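Local structure of phosphoribosyl-glycinamide (GAR) synthetase (Cryptococcus neoformans var. grubii serotype A, 7LVO) at residues Ser145-Lys150 against Gly227-Val232; Arg187-Ala192 against Glu233-Gly238. The protein catalyses, through this N-terminal GAR synthetase half of a bifunctional enzyme, the ATP-dependent joining of 5-phosphoribosylamine to glycine, a step of de novo purine biosynthesis. All blocks are in the same frame, centred on the assembly; numbering follows the deposited sequence.

Contact 1: residues Ser145-Lys150 against Gly227-Val232; sequences SKSLSK and GDEVVV
S147 and E229 make the one hydrogen bond between the segments. The hydroxyl OG of S147 donates to OE1 of E229 over 2.8 Å, meeting the carboxylate on its syn side but 32° out of its plane. A chi1 of 61° sets OG of S147 between its own backbone N and carbonyl carbon, where it meets the carboxylate at the end of the extended E229 chain. The packing centres on V231. Its CG2 lies against the first helical turn, 3.5 Å from the backbone N of S147 and 4.0 Å from CB of K146, while its CG1 meets CG of K150 at 4.1 Å. The two branches of one valine thus bridge successive turns of the helix.

The helix 146-155 starts here, packed on a strand of the four-stranded antiparallel sheet in the ATP-grasp domain; the axis of its first turn, 146-150, runs at 47° to that of strand 229-232. S145 is the N-cap, its OG accepting from the backbone N of L148 at 3.0 Å. One turn on, OG of S149 donates to the carbonyl O of K146 at 2.6 Å; K150 N reaches that same oxygen from the same face of the carbonyl plane.

NZ of K150, on a chain bent at chi2 and chi3, is held by T160, the carbonyl of A161 and E233. The end of K146 leads away from the strand, and its NZ forms a weak, long ion pair with E331, a predicted magnesium ligand.

Contact 2: residues Arg187-Ala192 against Glu233-Gly238; sequences RSVIKA and EEYLSG
R187 and Y235 stack at the end of the strand pairing, with the guanidinium lying flat over the phenol ring, planes 18° apart. CZ of R187 stands 4.2 Å from the centroid of the Y235 ring, almost on the ring normal, which makes this a cation-pi contact. The bend of the arginine chain at chi3 (60°) lays the guanidinium back over the ring, and the two side chains run side by side in the same direction. Both residues are partly exposed, and this is the more open side of the contact.

The tighter part lies inward, where V189 and E233 form an antiparallel hydrogen-bonded pair. V189 N donates to E233 O at 2.8 Å, and E233 N returns a bond to V189 O at 3.0 Å. Y235 N donates a further backbone hydrogen bond to R187 O at 3.0 Å. CG2 of V189 packs 3.7 Å from CB of Y235 and lies at the edge of its ring. Also buried, the extended K191 forms a salt bridge to E233, NZ to OE2 at 2.8 Å, approaching from above the carboxylate plane; OE1 of E233 takes a second salt bridge, from K150.

This strand pair of the ATP-grasp domain falls within the predicted ATP-binding range, the K191 side chain about 5 Å from that of E331. Strand 201-202 flanks strand 188-192 on its other edge, V201 touching V189 and K191, while I190 turns away from E233 to pack on helix 207-218.

Overall arrangement
After the N-terminal parallel sheet and its helices, the chain enters helix 146-155, then passes through strand 163-167 and helix 171-179 to strand 188-192, and through strand 201-202 and helix 207-218 to strand 229-234. Contact 1 closes the longer loop, bringing the start of strand 229-234 back to the helix; contact 2 closes a shorter one between neighbouring strands. Their segments alternate along the chain, so the two loops cross. Strand 229-234 serves both, its early residues in contact 1 and its end in contact 2. Their centres lie about 13 Å apart, and together they tie helix 146-155 to the antiparallel sheet within the ATP-grasp domain.

Contact 1: residues Ser145-Lys150 against Gly227-Val232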
ATOM      1  N   SER A 145      -4.135  12.803   6.201  1.00 27.29           N
ATOM      2  CA  SER A 145      -4.824  14.068   5.944  1.00 31.72           C
ATOM      3  C   SER A 145      -4.494  14.531   4.529  1.00 26.92           C
ATOM      4  O   SER A 145      -3.417  15.084   4.280  1.00 24.24           O
ATOM      5  CB  SER A 145      -4.432  15.131   6.966  1.00 34.26           C
ATOM      6  OG  SER A 145      -4.886  16.416   6.565  1.00 31.12           O
ATOM      7  N   LYS A 146      -5.430  14.314   3.603  1.00 28.70           N
ATOM      8  CA  LYS A 146      -5.215  14.759   2.232  1.00 32.45           C
ATOM      9  C   LYS A 146      -5.026  16.264   2.175  1.00 27.35           C
ATOM     10  O   LYS A 146      -4.220  16.765   1.381  1.00 32.10           O
ATOM     11  CB  LYS A 146      -6.389  14.327   1.350  1.00 35.81           C
ATOM     12  CG  LYS A 146      -6.594  12.821   1.291  1.00 40.17           C
ATOM     13  CD  LYS A 146      -7.754  12.455   0.377  1.00 51.02           C
ATOM     14  CE  LYS A 146      -8.025  10.958   0.398  1.00 60.63           C
ATOM     15  NZ  LYS A 146      -6.842  10.170  -0.041  1.00 63.36           N
ATOM     16  N   SER A 147      -5.754  17.008   3.016  1.00 31.53           N
ATOM     17  CA  SER A 147      -5.608  18.459   3.037  1.00 27.17           C
ATOM     18  C   SER A 147      -4.186  18.856   3.410  1.00 25.52           C
ATOM     19  O   SER A 147      -3.568  19.704   2.751  1.00 29.27           O
ATOM     20  CB  SER A 147      -6.614  19.070   4.013  1.00 36.31           C
ATOM     21  OG  SER A 147      -6.394  18.596   5.328  1.00 41.36           O
ATOM     22  N   LEU A 148      -3.648  18.256   4.473  1.00 28.34           N
ATOM     23  CA  LEU A 148      -2.266  18.529   4.848  1.00 31.84           C
ATOM     24  C   LEU A 148      -1.303  18.113   3.741  1.00 22.49           C
ATOM     25  O   LEU A 148      -0.338  18.831   3.443  1.00 27.41           O
ATOM     26  CB  LEU A 148      -1.931  17.814   6.156  1.00 27.82           C
ATOM     27  CG  LEU A 148      -0.497  17.944   6.672  1.00 41.05           C
ATOM     28  CD1 LEU A 148      -0.459  17.715   8.182  1.00 48.11           C
ATOM     29  CD2 LEU A 148       0.452  16.974   5.974  1.00 30.23           C
ATOM     30  N   SER A 149      -1.550  16.963   3.116  1.00 30.92           N
ATOM     31  CA  SER A 149      -0.641  16.474   2.085  1.00 29.69           C
ATOM     32  C   SER A 149      -0.597  17.422   0.897  1.00 27.89           C
ATOM     33  O   SER A 149       0.479  17.705   0.354  1.00 25.01           O
ATOM     34  CB  SER A 149      -1.058  15.074   1.633  1.00 25.69           C
ATOM     35  OG  SER A 149      -2.250  15.118   0.878  1.00 39.22           O
ATOM     36  N   LYS A 150      -1.757  17.926   0.474  1.00 30.89           N
ATOM     37  CA  LYS A 150      -1.783  18.846  -0.659  1.00 30.17           C
ATOM     38  C   LYS A 150      -1.085  20.157  -0.314  1.00 32.94           C
ATOM     39  O   LYS A 150      -0.347  20.710  -1.140  1.00 29.35           O
ATOM     40  CB  LYS A 150      -3.225  19.099  -1.097  1.00 28.92           C
ATOM     41  CG  LYS A 150      -3.955  17.849  -1.566  1.00 26.92           C
ATOM     42  CD  LYS A 150      -3.458  17.346  -2.917  1.00 27.84           C
ATOM     43  CE  LYS A 150      -3.800  18.324  -4.045  1.00 33.02           C
ATOM     44  NZ  LYS A 150      -3.539  17.742  -5.396  1.00 32.63           N
ATOM     45  N   GLY A 227     -14.760  13.334   6.872  1.00 52.24           N
ATOM     46  CA  GLY A 227     -15.256  14.485   6.154  1.00 48.58           C
ATOM     47  C   GLY A 227     -15.178  15.800   6.892  1.00 53.17           C
ATOM     48  O   GLY A 227     -15.698  16.802   6.395  1.00 54.49           O
ATOM     49  N   ASP A 228     -14.551  15.834   8.072  1.00 51.00           N
ATOM     50  CA  ASP A 228     -14.392  17.098   8.783  1.00 54.33           C
ATOM     51  C   ASP A 228     -13.663  18.125   7.928  1.00 54.09           C
ATOM     52  O   ASP A 228     -13.869  19.334   8.093  1.00 46.95           O
ATOM     53  CB  ASP A 228     -13.645  16.871  10.099  1.00 60.45           C
ATOM     54  CG  ASP A 228     -14.436  16.031  11.082  1.00 64.86           C
ATOM     55  OD1 ASP A 228     -15.550  15.590  10.725  1.00 64.51           O
ATOM     56  OD2 ASP A 228     -13.948  15.811  12.211  1.00 68.61           O
ATOM     57  N   GLU A 229     -12.804  17.666   7.021  1.00 49.80           N
ATOM     58  CA  GLU A 229     -12.173  18.510   6.016  1.00 47.54           C
ATOM     59  C   GLU A 229     -12.294  17.812   4.668  1.00 47.79           C
ATOM     60  O   GLU A 229     -12.340  16.579   4.591  1.00 43.80           O
ATOM     61  CB  GLU A 229     -10.707  18.790   6.348  1.00 41.97           C
ATOM     62  CG  GLU A 229     -10.511  19.611   7.613  1.00 59.12           C
ATOM     63  CD  GLU A 229      -9.049  19.750   8.002  1.00 66.81           C
ATOM     64  OE1 GLU A 229      -8.213  19.000   7.455  1.00 61.29           O
ATOM     65  OE2 GLU A 229      -8.736  20.610   8.854  1.00 64.28           O
ATOM     66  N   VAL A 230     -12.349  18.609   3.603  1.00 34.13           N
ATOM     67  CA  VAL A 230     -12.550  18.099   2.254  1.00 34.35           C
ATOM     68  C   VAL A 230     -11.574  18.790   1.313  1.00 34.27           C
ATOM     69  O   VAL A 230     -11.314  19.993   1.442  1.00 36.79           O
ATOM     70  CB  VAL A 230     -14.006  18.309   1.783  1.00 38.38           C
ATOM     71  CG1 VAL A 230     -14.346  19.789   1.732  1.00 43.57           C
ATOM     72  CG2 VAL A 230     -14.225  17.661   0.422  1.00 47.33           C
ATOM     73  N   VAL A 231     -11.036  18.026   0.366  1.00 28.14           N
ATOM     74  CA  VAL A 231     -10.140  18.539  -0.660  1.00 34.52           C
ATOM     75  C   VAL A 231     -10.879  18.517  -1.992  1.00 34.74           C
ATOM     76  O   VAL A 231     -11.430  17.482  -2.387  1.00 36.76           O
ATOM     77  CB  VAL A 231      -8.846  17.712  -0.743  1.00 37.64           C
ATOM     78  CG1 VAL A 231      -8.053  18.095  -1.985  1.00 35.60           C
ATOM     79  CG2 VAL A 231      -8.008  17.900   0.511  1.00 33.59           C
ATOM     80  N   VAL A 232     -10.889  19.656  -2.680  1.00 31.00           N
ATOM     81  CA  VAL A 232     -11.454  19.782  -4.016  1.00 31.37           C
ATOM     82  C   VAL A 232     -10.304  20.105  -4.957  1.00 29.57           C
ATOM     83  O   VAL A 232      -9.671  21.161  -4.830  1.00 33.15           O
ATOM     84  CB  VAL A 232     -12.541  20.866  -4.079  1.00 37.36           C
ATOM     85  CG1 VAL A 232     -13.138  20.940  -5.470  1.00 29.45           C
ATOM     86  CG2 VAL A 232     -13.619  20.596  -3.037  1.00 37.77           C
TER

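Contact 2: residues Arg187-Ala192 against Glu233-Gly238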
ATOM      1  N   ARG A 187     -13.605  19.276 -14.758  1.00 50.74           N
ATOM      2  CA  ARG A 187     -14.054  18.259 -13.818  1.00 50.81           C
ATOM      3  C   ARG A 187     -13.299  18.403 -12.505  1.00 50.58           C
ATOM      4  O   ARG A 187     -12.104  18.712 -12.495  1.00 50.34           O
ATOM      5  CB  ARG A 187     -13.854  16.850 -14.386  1.00 50.89           C
ATOM      6  CG  ARG A 187     -14.609  16.591 -15.683  1.00 51.18           C
ATOM      7  CD  ARG A 187     -14.495  15.133 -16.097  1.00 51.27           C
ATOM      8  NE  ARG A 187     -15.039  14.241 -15.078  1.00 51.37           N
ATOM      9  CZ  ARG A 187     -15.101  12.922 -15.192  1.00 51.49           C
ATOM     10  NH1 ARG A 187     -14.661  12.301 -16.274  1.00 51.52           N
ATOM     11  NH2 ARG A 187     -15.622  12.209 -14.197  1.00 51.59           N
ATOM     12  N   SER A 188     -14.003  18.171 -11.401  1.00 42.56           N
ATOM     13  CA  SER A 188     -13.442  18.286 -10.066  1.00 45.30           C
ATOM     14  C   SER A 188     -13.455  16.928  -9.380  1.00 45.40           C
ATOM     15  O   SER A 188     -14.232  16.035  -9.733  1.00 48.32           O
ATOM     16  CB  SER A 188     -14.224  19.302  -9.216  1.00 37.80           C
ATOM     17  OG  SER A 188     -14.191  20.592  -9.801  1.00 42.71           O
ATOM     18  N   VAL A 189     -12.576  16.783  -8.390  1.00 39.29           N
ATOM     19  CA  VAL A 189     -12.492  15.587  -7.562  1.00 40.38           C
ATOM     20  C   VAL A 189     -12.690  16.009  -6.114  1.00 45.15           C
ATOM     21  O   VAL A 189     -11.986  16.897  -5.619  1.00 32.67           O
ATOM     22  CB  VAL A 189     -11.146  14.862  -7.739  1.00 44.97           C
ATOM     23  CG1 VAL A 189     -11.144  13.556  -6.965  1.00 37.42           C
ATOM     24  CG2 VAL A 189     -10.860  14.619  -9.216  1.00 46.92           C
ATOM     25  N   ILE A 190     -13.646  15.377  -5.441  1.00 44.90           N
ATOM     26  CA  ILE A 190     -13.982  15.685  -4.055  1.00 44.31           C
ATOM     27  C   ILE A 190     -13.470  14.545  -3.189  1.00 46.20           C
ATOM     28  O   ILE A 190     -13.944  13.406  -3.306  1.00 47.72           O
ATOM     29  CB  ILE A 190     -15.494  15.886  -3.869  1.00 49.41           C
ATOM     30  CG1 ILE A 190     -15.987  17.026  -4.761  1.00 39.52           C
ATOM     31  CG2 ILE A 190     -15.821  16.159  -2.407  1.00 50.32           C
ATOM     32  CD1 ILE A 190     -17.485  17.259  -4.688  1.00 50.89           C
ATOM     33  N   LYS A 191     -12.509  14.849  -2.321  1.00 41.91           N
ATOM     34  CA  LYS A 191     -11.871  13.857  -1.470  1.00 40.32           C
ATOM     35  C   LYS A 191     -12.081  14.205  -0.004  1.00 37.92           C
ATOM     36  O   LYS A 191     -11.923  15.360   0.400  1.00 39.11           O
ATOM     37  CB  LYS A 191     -10.369  13.766  -1.758  1.00 39.47           C
ATOM     38  CG  LYS A 191     -10.020  13.340  -3.176  1.00 43.17           C
ATOM     39  CD  LYS A 191      -8.515  13.226  -3.345  1.00 32.27           C
ATOM     40  CE  LYS A 191      -8.145  12.757  -4.741  1.00 37.35           C
ATOM     41  NZ  LYS A 191      -6.665  12.629  -4.894  1.00 42.55           N
ATOM     42  N   ALA A 192     -12.435  13.198   0.788  1.00 51.22           N
ATOM     43  CA  ALA A 192     -12.496  13.352   2.237  1.00 48.08           C
ATOM     44  C   ALA A 192     -11.086  13.272   2.807  1.00 42.54           C
ATOM     45  O   ALA A 192     -10.362  12.303   2.556  1.00 43.41           O
ATOM     46  CB  ALA A 192     -13.385  12.276   2.853  1.00 43.81           C
ATOM     47  N   GLU A 233     -10.034  19.200  -5.899  1.00 28.61           N
ATOM     48  CA  GLU A 233      -8.885  19.347  -6.782  1.00 36.71           C
ATOM     49  C   GLU A 233      -9.270  18.982  -8.206  1.00 35.52           C
ATOM     50  O   GLU A 233     -10.292  18.337  -8.454  1.00 32.32           O
ATOM     51  CB  GLU A 233      -7.708  18.479  -6.318  1.00 28.33           C
ATOM     52  CG  GLU A 233      -7.990  16.996  -6.339  1.00 31.55           C
ATOM     53  CD  GLU A 233      -6.809  16.173  -5.859  1.00 36.88           C
ATOM     54  OE1 GLU A 233      -6.081  16.652  -4.970  1.00 32.84           O
ATOM     55  OE2 GLU A 233      -6.616  15.052  -6.381  1.00 29.11           O
ATOM     56  N   GLU A 234      -8.424  19.400  -9.143  1.00 36.22           N
ATOM     57  CA  GLU A 234      -8.701  19.192 -10.557  1.00 42.70           C
ATOM     58  C   GLU A 234      -8.622  17.715 -10.920  1.00 40.60           C
ATOM     59  O   GLU A 234      -7.729  16.990 -10.469  1.00 32.23           O
ATOM     60  CB  GLU A 234      -7.712  19.991 -11.410  1.00 43.17           C
ATOM     61  CG  GLU A 234      -7.979  19.922 -12.905  1.00 47.18           C
ATOM     62  CD  GLU A 234      -7.041  20.804 -13.708  1.00 46.07           C
ATOM     63  OE1 GLU A 234      -6.158  21.443 -13.102  1.00 44.56           O
ATOM     64  OE2 GLU A 234      -7.184  20.854 -14.944  1.00 59.11           O
ATOM     65  N   TYR A 235      -9.567  17.271 -11.742  1.00 39.91           N
ATOM     66  CA  TYR A 235      -9.554  15.914 -12.274  1.00 43.53           C
ATOM     67  C   TYR A 235      -8.529  15.836 -13.399  1.00 46.22           C
ATOM     68  O   TYR A 235      -8.642  16.553 -14.401  1.00 44.25           O
ATOM     69  CB  TYR A 235     -10.944  15.525 -12.775  1.00 45.58           C
ATOM     70  CG  TYR A 235     -11.001  14.184 -13.469  1.00 43.44           C
ATOM     71  CD1 TYR A 235     -11.215  13.016 -12.751  1.00 43.40           C
ATOM     72  CD2 TYR A 235     -10.849  14.087 -14.846  1.00 56.07           C
ATOM     73  CE1 TYR A 235     -11.272  11.789 -13.384  1.00 51.64           C
ATOM     74  CE2 TYR A 235     -10.904  12.863 -15.488  1.00 52.47           C
ATOM     75  CZ  TYR A 235     -11.115  11.718 -14.753  1.00 52.03           C
ATOM     76  OH  TYR A 235     -11.171  10.497 -15.392  1.00 51.10           O
ATOM     77  N   LEU A 236      -7.534  14.972 -13.235  1.00 43.23           N
ATOM     78  CA  LEU A 236      -6.471  14.816 -14.217  1.00 49.22           C
ATOM     79  C   LEU A 236      -6.670  13.531 -15.013  1.00 48.12           C
ATOM     80  O   LEU A 236      -7.242  12.554 -14.522  1.00 50.15           O
ATOM     81  CB  LEU A 236      -5.101  14.801 -13.537  1.00 39.57           C
ATOM     82  CG  LEU A 236      -4.745  16.040 -12.716  1.00 40.32           C
ATOM     83  CD1 LEU A 236      -3.354  15.888 -12.098  1.00 34.95           C
ATOM     84  CD2 LEU A 236      -4.825  17.297 -13.560  1.00 35.13           C
ATOM     85  N   SER A 237      -6.186  13.544 -16.251  1.00 42.35           N
ATOM     86  CA  SER A 237      -6.290  12.411 -17.155  1.00 44.67           C
ATOM     87  C   SER A 237      -4.902  11.868 -17.460  1.00 34.48           C
ATOM     88  O   SER A 237      -3.955  12.633 -17.663  1.00 39.96           O
ATOM     89  CB  SER A 237      -6.993  12.814 -18.456  1.00 51.17           C
ATOM     90  OG  SER A 237      -8.290  13.322 -18.198  1.00 52.29           O
ATOM     91  N   GLY A 238      -4.792  10.545 -17.504  1.00 31.97           N
ATOM     92  CA  GLY A 238      -3.540   9.891 -17.796  1.00 41.75           C
ATOM     93  C   GLY A 238      -3.386   8.594 -17.030  1.00 34.13           C
ATOM     94  O   GLY A 238      -4.110   8.332 -16.067  1.00 33.94           O
TER